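Local coordinates for alpha-1,3-glucanase (Paenibacillus glycanilyticus, PDB 6K0P), which probably hydrolyses the alpha-1,3-glucosidic linkages of alpha-1,3-glucan, as a glycoside hydrolase of family 87, at residues S70-F75 with L170-V175. The protein carries 1 engineered substitution. Sequence-based numbering, arbitrary orientation.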
loop_
_atom_site.group_PDB
_atom_site.type_symbol
_atom_site.label_atom_id
_atom_site.label_comp_id
_atom_site.label_asym_id
_atom_site.label_seq_id
_atom_site.Cartn_x
_atom_site.Cartn_y
_atom_site.Cartn_z
ATOM N N SER A 70 9.583 -18.379 -12.428
ATOM C CA SER A 70 10.770 -18.542 -11.599
ATOM C C SER A 70 10.510 -19.718 -10.671
ATOM O O SER A 70 9.351 -20.072 -10.429
ATOM C CB SER A 70 11.045 -17.280 -10.764
ATOM O OG SER A 70 11.353 -16.175 -11.594
ATOM N N PRO A 71 11.557 -20.345 -10.131
ATOM C CA PRO A 71 11.341 -21.485 -9.225
ATOM C C PRO A 71 10.581 -21.044 -7.981
ATOM O O PRO A 71 10.680 -19.897 -7.553
ATOM C CB PRO A 71 12.764 -21.932 -8.864
ATOM C CG PRO A 71 13.618 -21.421 -10.010
ATOM C CD PRO A 71 12.989 -20.128 -10.426
ATOM N N ALA A 72 9.814 -21.968 -7.399
ATOM C CA ALA A 72 9.024 -21.607 -6.225
ATOM C C ALA A 72 8.766 -22.811 -5.332
ATOM O O ALA A 72 8.456 -23.899 -5.817
ATOM C CB ALA A 72 7.675 -20.997 -6.636
ATOM N N ASN A 73 8.870 -22.590 -4.015
ATOM C CA ASN A 73 8.374 -23.523 -3.008
ATOM C C ASN A 73 7.287 -22.914 -2.132
ATOM O O ASN A 73 6.798 -23.590 -1.216
ATOM C CB ASN A 73 9.508 -24.055 -2.106
ATOM C CG ASN A 73 10.312 -22.942 -1.428
ATOM O OD1 ASN A 73 9.940 -21.786 -1.463
ATOM N ND2 ASN A 73 11.438 -23.306 -0.812
ATOM N N ALA A 74 6.902 -21.661 -2.367
ATOM C CA ALA A 74 5.972 -20.979 -1.481
ATOM C C ALA A 74 5.057 -20.088 -2.299
ATOM O O ALA A 74 5.438 -19.591 -3.364
ATOM C CB ALA A 74 6.723 -20.141 -0.443
ATOM N N PHE A 75 3.848 -19.880 -1.779
ATOM C CA PHE A 75 2.767 -19.301 -2.569
ATOM C C PHE A 75 1.872 -18.447 -1.691
ATOM O O PHE A 75 1.596 -18.805 -0.539
ATOM C CB PHE A 75 1.926 -20.408 -3.224
ATOM C CG PHE A 75 2.736 -21.315 -4.102
ATOM C CD1 PHE A 75 2.981 -20.974 -5.423
ATOM C CD2 PHE A 75 3.316 -22.463 -3.587
ATOM C CE1 PHE A 75 3.763 -21.779 -6.223
ATOM C CE2 PHE A 75 4.113 -23.261 -4.383
ATOM C CZ PHE A 75 4.325 -22.927 -5.704
ATOM N N LEU A 170 -1.624 -14.876 -7.751
ATOM C CA LEU A 170 -0.764 -15.796 -7.022
ATOM C C LEU A 170 0.617 -15.172 -6.910
ATOM O O LEU A 170 1.193 -14.762 -7.923
ATOM C CB LEU A 170 -0.673 -17.118 -7.792
ATOM C CG LEU A 170 0.112 -18.273 -7.168
ATOM C CD1 LEU A 170 -0.653 -18.809 -5.967
ATOM C CD2 LEU A 170 0.353 -19.365 -8.212
ATOM N N GLU A 171 1.142 -15.078 -5.683
ATOM C CA GLU A 171 2.562 -14.814 -5.473
ATOM C C GLU A 171 3.276 -16.148 -5.494
ATOM O O GLU A 171 2.783 -17.126 -4.922
ATOM C CB GLU A 171 2.844 -14.215 -4.092
ATOM C CG GLU A 171 2.263 -12.867 -3.822
ATOM C CD GLU A 171 2.616 -12.377 -2.425
ATOM O OE1 GLU A 171 3.659 -12.790 -1.876
ATOM O OE2 GLU A 171 1.857 -11.575 -1.863
ATOM N N THR A 172 4.438 -16.194 -6.139
ATOM C CA THR A 172 5.308 -17.368 -6.076
ATOM C C THR A 172 6.690 -16.945 -5.596
ATOM O O THR A 172 7.167 -15.864 -5.939
ATOM C CB THR A 172 5.386 -18.102 -7.427
ATOM O OG1 THR A 172 6.220 -17.376 -8.342
ATOM C CG2 THR A 172 3.993 -18.247 -8.029
ATOM N N GLU A 173 7.319 -17.783 -4.770
ATOM C CA GLU A 173 8.602 -17.423 -4.182
ATOM C C GLU A 173 9.409 -18.686 -3.928
ATOM O O GLU A 173 8.858 -19.723 -3.543
ATOM C CB GLU A 173 8.394 -16.649 -2.867
ATOM C CG GLU A 173 9.656 -15.993 -2.325
ATOM C CD GLU A 173 9.399 -15.112 -1.112
ATOM O OE1 GLU A 173 8.223 -14.777 -0.844
ATOM O OE2 GLU A 173 10.379 -14.764 -0.426
ATOM N N ASN A 174 10.722 -18.591 -4.144
ATOM C CA ASN A 174 11.660 -19.642 -3.756
ATOM C C ASN A 174 12.311 -19.199 -2.447
ATOM O O ASN A 174 13.246 -18.392 -2.443
ATOM C CB ASN A 174 12.694 -19.865 -4.852
ATOM C CG ASN A 174 13.613 -21.022 -4.544
ATOM O OD1 ASN A 174 13.383 -21.766 -3.591
ATOM N ND2 ASN A 174 14.655 -21.190 -5.357
ATOM N N VAL A 175 11.808 -19.720 -1.342
ATOM C CA VAL A 175 12.240 -19.302 -0.013
ATOM C C VAL A 175 13.420 -20.163 0.420
ATOM O O VAL A 175 13.348 -21.400 0.400
ATOM C CB VAL A 175 11.078 -19.423 0.982
ATOM C CG1 VAL A 175 11.484 -18.874 2.346
ATOM C CG2 VAL A 175 9.866 -18.654 0.447
HETATM O O HOH W 1 8.886 -17.693 -7.804
#
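The carboxamide of Asn73 lies alongside the backbone of Val175 and meets both its polar atoms. OD1 of Asn73 accepts from N of Val175 at 2.8 Å in an almost straight bond, while ND2 donates an N-H to a lone pair of O of Val175, in the carbonyl plane. A chi1 of 55°, with CG between the backbone N and carbonyl carbon, turns the amide to this chain. Replacing Asn73 with alanine removes both amide bonds and is likely to leave N and O of Val175 without these mates and the chain beyond Glu173 less firmly held. Next to it, O of Glu173 is gripped twice, by N of Asn73 at 2.9 Å and by N of Ala74. Packing is close on the buried side: Phe75 CD1 rests 3.9 Å from Thr172 CG2, the ring lying obliquely to the methyl, and Ala72 CB meets Thr172 CB at 3.8 Å. On the face of Ala74, its CB touches Val175 CG2, while OE1 of Glu173 forms a salt bridge with Arg324. The contact is looser at exposed Pro71 and Asn174; a water joins O of Pro71 to OG1 of buried Thr172. Asn73 and Ala74, both facing Glu173, make a classic beta bulge, here in the antiparallel pairing of strands 72-80 and 165-173 in the N-terminal beta-rich domain.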